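Local coordinates for putative NAD(P)H nitroreductase MhqN (Bacillus subtilis, PDB 3BEM), which is a putative FMN-dependent NAD(P)H nitroreductase that works as a homodimer and may contribute to the degradation of aromatic compounds, at residues B[93-96]-B[97-100]; B[144-147]-B[148-151]; B[152-155]-B[156-160]. The protein carries 3 engineered substitutions. One frame throughout, in Å; residues are numbered along the deposited sequence.

In the fold
Interactions 2 and 3 are successive parts of helix 136-161, with centres 13 Å apart, and both touch the second subunit; Leu149 of interaction 2 packs on Met155 of that subunit, and Met155 on its Leu149. Interaction 2 reaches a bound FMN directly, whereas the side chain of Met155 in interaction 3 is about 6 Å from one. Interaction 1 lies at the end of strand 88-95, its centre 12 Å from that of interaction 2, and meets the helix through Leu93 O and Ala147 CB, 3.8 Å apart. It stays clear of interaction 3, about 10 Å away at the nearest atoms, and the side chain of Ala98 is about 11 Å from a bound FMN.

Interaction 1 (B[93-96]-B[97-100]); sequences LGDK and QAYQ
Asp95 OD1 is gripped by two donors: the backbone N of Gln97 at 2.9 Å, which meets it from above the carboxylate plane, and the side-chain amide of Gln185. The carboxylate can reach over the turn because its CG stands anti to the backbone N (chi1 -169°), on the side of the carbonyl carbon. Its other oxygen, OD2, accepts a hydrogen bond at 2.8 Å from a water O that also donates to Gln97 O, so the turn is bridged a second time. Between the backbones, Ala98 N donates to Asp95 O at 3.2 Å.

The chain of Gln97 bends at chi2 (-56°), which brings NE2 beside the side chains of Tyr99 and Gln100. There NE2 donates to Gln100 OE1 at 3.0 Å, from above the carbonyl plane, and more weakly to Tyr99 OH. That hydroxyl is also bonded to Lys139, which ties the phenol to helix 136-161, while Gln100 CG lies 3.8 Å above one ring face, offset toward the rim. Replacing Gln97 by an alanine would probably leave Gln100 OE1 without this donor and its amide freer to turn. The i to i+2 bond from Asp95 OD1 to Gln97 N defines an Asx turn, here superposed on the type I beta turn Asp95-Ala98 that leads from strand 88-95 into the 3-10 segment.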
loop_
_atom_site.group_PDB
_atom_site.type_symbol
_atom_site.label_atom_id
_atom_site.label_comp_id
_atom_site.label_asym_id
_atom_site.label_seq_id
_atom_site.Cartn_x
_atom_site.Cartn_y
_atom_site.Cartn_z
ATOM N N LEU B 93 12.228 0.580 -0.153
ATOM C CA LEU B 93 12.796 -0.230 0.896
ATOM C C LEU B 93 11.927 -0.163 2.146
ATOM O O LEU B 93 11.337 0.865 2.448
ATOM C CB LEU B 93 14.199 0.278 1.284
ATOM C CG LEU B 93 15.200 0.403 0.146
ATOM C CD1 LEU B 93 16.585 0.878 0.649
ATOM C CD2 LEU B 93 15.269 -0.958 -0.664
ATOM N N GLY B 94 11.881 -1.277 2.871
ATOM C CA GLY B 94 11.287 -1.316 4.176
ATOM C C GLY B 94 12.301 -1.736 5.223
ATOM O O GLY B 94 12.942 -2.777 5.107
ATOM N N ASP B 95 12.463 -0.918 6.250
ATOM C CA ASP B 95 13.384 -1.256 7.345
ATOM C C ASP B 95 12.818 -2.345 8.252
ATOM O O ASP B 95 11.866 -2.121 8.988
ATOM C CB ASP B 95 13.635 -0.005 8.134
ATOM C CG ASP B 95 14.738 -0.121 9.128
ATOM O OD1 ASP B 95 15.353 -1.186 9.274
ATOM O OD2 ASP B 95 15.021 0.935 9.760
ATOM N N LYS B 96 13.463 -3.521 8.229
ATOM C CA LYS B 96 13.110 -4.631 9.100
ATOM C C LYS B 96 13.438 -4.356 10.572
ATOM O O LYS B 96 12.917 -5.030 11.465
ATOM C CB LYS B 96 13.812 -5.901 8.622
ATOM C CG LYS B 96 13.300 -6.413 7.290
ATOM C CD LYS B 96 14.049 -7.647 6.782
ATOM C CE LYS B 96 15.449 -7.371 6.374
ATOM N NZ LYS B 96 16.095 -8.580 5.737
ATOM N N GLN B 97 14.253 -3.356 10.834
ATOM C CA GLN B 97 14.581 -2.919 12.221
ATOM C C GLN B 97 13.997 -1.537 12.550
ATOM O O GLN B 97 14.523 -0.810 13.400
ATOM C CB GLN B 97 16.116 -2.912 12.413
ATOM C CG GLN B 97 16.752 -4.251 12.150
ATOM C CD GLN B 97 16.157 -5.364 13.016
ATOM O OE1 GLN B 97 15.818 -6.433 12.522
ATOM N NE2 GLN B 97 16.011 -5.100 14.304
ATOM N N ALA B 98 12.895 -1.173 11.858
ATOM C CA ALA B 98 12.262 0.165 12.041
ATOM C C ALA B 98 11.973 0.468 13.507
ATOM O O ALA B 98 12.099 1.594 13.955
ATOM C CB ALA B 98 10.949 0.272 11.229
ATOM N N TYR B 99 11.604 -0.551 14.264
ATOM C CA TYR B 99 11.173 -0.334 15.614
ATOM C C TYR B 99 12.271 0.223 16.507
ATOM O O TYR B 99 11.987 0.845 17.523
ATOM C CB TYR B 99 10.650 -1.637 16.191
ATOM C CG TYR B 99 11.711 -2.687 16.387
ATOM C CD1 TYR B 99 12.083 -3.533 15.340
ATOM C CD2 TYR B 99 12.371 -2.827 17.601
ATOM C CE1 TYR B 99 13.054 -4.488 15.513
ATOM C CE2 TYR B 99 13.359 -3.781 17.767
ATOM C CZ TYR B 99 13.674 -4.612 16.712
ATOM O OH TYR B 99 14.657 -5.546 16.881
ATOM N N GLN B 100 13.527 -0.020 16.129
ATOM C CA GLN B 100 14.682 0.546 16.870
ATOM C C GLN B 100 14.727 2.050 16.891
ATOM O O GLN B 100 15.441 2.628 17.709
ATOM C CB GLN B 100 16.017 0.017 16.326
ATOM C CG GLN B 100 16.205 -1.452 16.641
ATOM C CD GLN B 100 17.352 -2.142 15.883
ATOM O OE1 GLN B 100 17.595 -3.327 16.091
ATOM N NE2 GLN B 100 18.045 -1.415 15.009
HETATM O O HOH W 1 16.291 1.113 12.292
HETATM O O HOH W 2 10.524 -3.063 12.634
#

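Interaction 2 (B[144-147]-B[148-151]); sequences IRNA and SLSA. With FMN (flavin mononucleotide), chain E.
Part of the FMN pocket is built on one turn of helix 136-161, where Asn146 and Leu149, three residues apart, face the dimethylbenzene end of the flavin. Leu149 CD1 comes within 3.4 Å of FMN C8M, and Asn146 OD1 lies 3.7 Å from C7M. The asparagine amide is held at both ends, OD1 by the backbone N of Ala53 and ND2 by Glu142 O, which fixes its rotation beside the flavin methyls. The rest of this FMN is hydrogen-bonded by residues of the second subunit, among them Lys82 and Arg205.

Behind the pocket residues, Ile144 O accepts two bonds from Ser148, from OG at 2.8 Å and from N at 3.0 Å, which arrive from opposite faces of the carbonyl plane. With OG beside its own backbone N (chi1 -64°), the serine folds back on the preceding turn. The bond from Leu149 N to Arg145 O is nearly straight, at 171°. Arg145 bends at chi3 and brings CD to 4.1 Å from FMN C7M. Its salt bridge with Glu142 probably offsets its buried charge, and the methyls meet a mixed surface, the apolar stem of Arg145 and Leu149 CD1 beside Asn146 OD1, which Ala53 N satisfies.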
loop_
_atom_site.group_PDB
_atom_site.type_symbol
_atom_site.label_atom_id
_atom_site.label_comp_id
_atom_site.label_asym_id
_atom_site.label_seq_id
_atom_site.Cartn_x
_atom_site.Cartn_y
_atom_site.Cartn_z
ATOM N N ILE B 144 7.340 -4.925 4.548
ATOM C CA ILE B 144 6.591 -5.043 3.298
ATOM C C ILE B 144 5.299 -4.250 3.358
ATOM O O ILE B 144 4.988 -3.469 2.456
ATOM C CB ILE B 144 6.341 -6.516 2.964
ATOM C CG1 ILE B 144 7.665 -7.236 2.699
ATOM C CG2 ILE B 144 5.390 -6.645 1.763
ATOM C CD1 ILE B 144 7.502 -8.777 2.574
ATOM N N ARG B 145 4.565 -4.386 4.463
ATOM C CA ARG B 145 3.243 -3.757 4.601
ATOM C C ARG B 145 3.345 -2.238 4.586
ATOM O O ARG B 145 2.658 -1.559 3.837
ATOM C CB ARG B 145 2.556 -4.280 5.836
ATOM C CG ARG B 145 1.285 -3.560 6.217
ATOM C CD ARG B 145 0.374 -4.463 7.155
ATOM N NE ARG B 145 1.191 -5.102 8.173
ATOM C CZ ARG B 145 1.283 -6.407 8.372
ATOM N NH1 ARG B 145 0.492 -7.267 7.736
ATOM N NH2 ARG B 145 2.139 -6.849 9.258
ATOM N N ASN B 146 4.190 -1.700 5.428
ATOM C CA ASN B 146 4.277 -0.262 5.562
ATOM C C ASN B 146 4.886 0.371 4.294
ATOM O O ASN B 146 4.430 1.443 3.827
ATOM C CB ASN B 146 5.004 0.125 6.811
ATOM C CG ASN B 146 4.189 -0.138 8.044
ATOM O OD1 ASN B 146 3.259 0.605 8.345
ATOM N ND2 ASN B 146 4.482 -1.270 8.723
ATOM N N ALA B 147 5.917 -0.269 3.692
ATOM C CA ALA B 147 6.516 0.264 2.466
ATOM C C ALA B 147 5.494 0.233 1.316
ATOM O O ALA B 147 5.502 1.068 0.424
ATOM C CB ALA B 147 7.798 -0.466 2.035
ATOM N N SER B 148 4.594 -0.743 1.311
ATOM C CA SER B 148 3.617 -0.850 0.225
ATOM C C SER B 148 2.514 0.205 0.329
ATOM O O SER B 148 2.077 0.745 -0.678
ATOM C CB SER B 148 3.051 -2.306 0.158
ATOM O OG SER B 148 4.059 -3.257 -0.178
ATOM N N LEU B 149 2.049 0.493 1.547
ATOM C CA LEU B 149 1.172 1.641 1.788
ATOM C C LEU B 149 1.854 2.915 1.213
ATOM O O LEU B 149 1.216 3.721 0.548
ATOM C CB LEU B 149 0.940 1.829 3.264
ATOM C CG LEU B 149 0.049 0.791 3.967
ATOM C CD1 LEU B 149 0.184 1.021 5.481
ATOM C CD2 LEU B 149 -1.437 0.868 3.567
ATOM N N SER B 150 3.126 3.106 1.556
ATOM C CA SER B 150 3.888 4.276 1.133
ATOM C C SER B 150 3.963 4.320 -0.394
ATOM O O SER B 150 3.757 5.370 -1.014
ATOM C CB SER B 150 5.301 4.190 1.741
ATOM O OG SER B 150 6.024 5.357 1.461
ATOM N N ALA B 151 4.233 3.166 -1.002
ATOM C CA ALA B 151 4.385 3.089 -2.454
ATOM C C ALA B 151 3.106 3.499 -3.168
ATOM O O ALA B 151 3.144 4.122 -4.224
ATOM C CB ALA B 151 4.806 1.678 -2.833
HETATM N N1 FMN E . -3.560 2.746 15.077
HETATM C C2 FMN E . -4.188 2.216 16.186
HETATM O O2 FMN E . -4.809 2.971 16.947
HETATM N N3 FMN E . -4.116 0.857 16.456
HETATM C C4 FMN E . -3.407 -0.009 15.633
HETATM O O4 FMN E . -3.549 -1.234 15.834
HETATM C C4A FMN E . -2.751 0.548 14.499
HETATM N N5 FMN E . -2.012 -0.256 13.635
HETATM C C5A FMN E . -1.463 0.299 12.481
HETATM C C6 FMN E . -0.791 -0.518 11.558
HETATM C C7 FMN E . -0.174 -0.001 10.391
HETATM C C7M FMN E . -0.032 -0.910 9.185
HETATM C C8 FMN E . -0.283 1.364 10.151
HETATM C C8M FMN E . -0.252 1.840 8.733
HETATM C C9 FMN E . -0.956 2.190 11.065
HETATM C C9A FMN E . -1.556 1.694 12.237
HETATM N N10 FMN E . -2.238 2.515 13.128
HETATM C C10 FMN E . -2.856 1.932 14.227
HETATM C "C1'" FMN E . -2.193 4.032 12.981
HETATM C "C2'" FMN E . -0.769 4.642 13.131
HETATM O "O2'" FMN E . -0.402 4.775 14.500
HETATM C "C3'" FMN E . -0.748 6.020 12.433
HETATM O "O3'" FMN E . -0.903 5.780 11.020
HETATM C "C4'" FMN E . 0.471 6.908 12.773
HETATM O "O4'" FMN E . 0.574 7.184 14.164
HETATM C "C5'" FMN E . 0.434 8.308 12.124
HETATM O "O5'" FMN E . -0.805 9.018 12.276
HETATM P P FMN E . -1.399 9.716 10.953
HETATM O O1P FMN E . -2.666 10.363 11.233
HETATM O O2P FMN E . -0.518 10.789 10.554
HETATM O O3P FMN E . -1.554 8.581 10.034
#

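Interaction 3 (B[152-155]-B[156-160]); sequences MMFM and LSAAA. Engineered in segment 156-160: Ala159 (natural residue Lys), Ala160 (natural residue Glu).
The Phe154 ring comes obliquely to Ala158, with CE2 4.3 Å from the methyl CB one helical turn further on. With CG opposite the backbone N (chi1 180°), the ring slants along the helix toward Ala158, while its other sides meet a layer of side chains: the ring of Phe44 lies against it with planes at about 35°, and Leu40, Met43 and Val47 of helix 37-47 and Ile192 and Ile194 of strand 186-195 pack around it. Helix 136-161 is thereby joined to both the sheet and helix 37-47.

Ser157 bonds back to Met153 O twice, from OG at 2.8 Å and from N at 2.9 Å, on opposite faces of the carbonyl plane; this i to i-4 return of a serine hydroxyl is a familiar way for an alpha helix to satisfy a buried polar side chain. The regular helical bonds run on both sides of it, Leu156 N to Met152 O at 3.1 Å and Ala158 N to Phe154 O at 2.9 Å. Selenomethionine Met152, bent at chi2 (76°) and again at chi3, turns its methyl CE along the helix to 3.8 Å from Leu156 CG, where the two side chains cross at a slant. Leu156 goes on to Phe16 of the second subunit, and Ser157 touches the same residue. The engineered Ala159, a lysine in the natural protein, sets its CB 3.5 Å from Met155 O.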
loop_
_atom_site.group_PDB
_atom_site.type_symbol
_atom_site.label_atom_id
_atom_site.label_comp_id
_atom_site.label_asym_id
_atom_site.label_seq_id
_atom_site.Cartn_x
_atom_site.Cartn_y
_atom_site.Cartn_z
HETATM N N MSE B 152 1.942 3.094 -2.656
HETATM C CA MSE B 152 0.690 3.479 -3.283
HETATM C C MSE B 152 0.495 4.990 -3.230
HETATM O O MSE B 152 0.054 5.623 -4.191
HETATM C CB MSE B 152 -0.474 2.758 -2.633
HETATM C CG MSE B 152 -1.808 3.011 -3.248
HETATM SE SE MSE B 152 -2.081 2.053 -4.945
HETATM C CE MSE B 152 -1.757 3.458 -6.235
HETATM N N MSE B 153 0.839 5.574 -2.078
HETATM C CA MSE B 153 0.820 7.015 -1.929
HETATM C C MSE B 153 1.779 7.678 -2.924
HETATM O O MSE B 153 1.434 8.693 -3.552
HETATM C CB MSE B 153 1.134 7.437 -0.476
HETATM C CG MSE B 153 1.206 8.922 -0.305
HETATM SE SE MSE B 153 -0.498 9.712 -0.303
HETATM C CE MSE B 153 -1.020 9.364 1.635
ATOM N N PHE B 154 2.967 7.111 -3.091
ATOM C CA PHE B 154 3.905 7.658 -4.109
ATOM C C PHE B 154 3.273 7.685 -5.511
ATOM O O PHE B 154 3.332 8.688 -6.213
ATOM C CB PHE B 154 5.234 6.905 -4.158
ATOM C CG PHE B 154 6.176 7.484 -5.206
ATOM C CD1 PHE B 154 6.868 8.663 -4.960
ATOM C CD2 PHE B 154 6.195 6.971 -6.495
ATOM C CE1 PHE B 154 7.627 9.241 -5.942
ATOM C CE2 PHE B 154 6.951 7.562 -7.482
ATOM C CZ PHE B 154 7.671 8.702 -7.192
HETATM N N MSE B 155 2.718 6.561 -5.923
HETATM C CA MSE B 155 2.154 6.441 -7.261
HETATM C C MSE B 155 0.996 7.440 -7.492
HETATM O O MSE B 155 0.892 7.992 -8.570
HETATM C CB MSE B 155 1.813 4.969 -7.569
HETATM C CG MSE B 155 3.036 4.148 -7.673
HETATM SE SE MSE B 155 2.499 2.367 -8.302
HETATM C CE MSE B 155 2.079 1.574 -6.554
ATOM N N LEU B 156 0.098 7.619 -6.503
ATOM C CA LEU B 156 -0.991 8.593 -6.635
ATOM C C LEU B 156 -0.464 10.037 -6.640
ATOM O O LEU B 156 -0.976 10.863 -7.401
ATOM C CB LEU B 156 -2.042 8.397 -5.575
ATOM C CG LEU B 156 -2.879 7.109 -5.822
ATOM C CD1 LEU B 156 -3.563 6.770 -4.485
ATOM C CD2 LEU B 156 -3.847 7.236 -7.033
ATOM N N SER B 157 0.590 10.301 -5.859
ATOM C CA SER B 157 1.260 11.617 -5.915
ATOM C C SER B 157 1.839 11.895 -7.310
ATOM O O SER B 157 1.685 12.960 -7.875
ATOM C CB SER B 157 2.367 11.689 -4.859
ATOM O OG SER B 157 1.852 11.499 -3.535
ATOM N N ALA B 158 2.531 10.901 -7.865
ATOM C CA ALA B 158 3.076 11.004 -9.204
ATOM C C ALA B 158 2.019 11.286 -10.241
ATOM O O ALA B 158 2.147 12.177 -11.065
ATOM C CB ALA B 158 3.874 9.752 -9.530
ATOM N N ALA B 159 0.910 10.580 -10.127
ATOM C CA ALA B 159 -0.220 10.745 -11.031
ATOM C C ALA B 159 -0.802 12.140 -10.931
ATOM O O ALA B 159 -1.085 12.788 -11.941
ATOM C CB ALA B 159 -1.310 9.695 -10.732
ATOM N N ALA B 160 -0.921 12.626 -9.705
ATOM C CA ALA B 160 -1.429 13.946 -9.471
ATOM C C ALA B 160 -0.510 15.007 -10.054
ATOM O O ALA B 160 -0.976 16.119 -10.466
ATOM C CB ALA B 160 -1.666 14.196 -8.016
#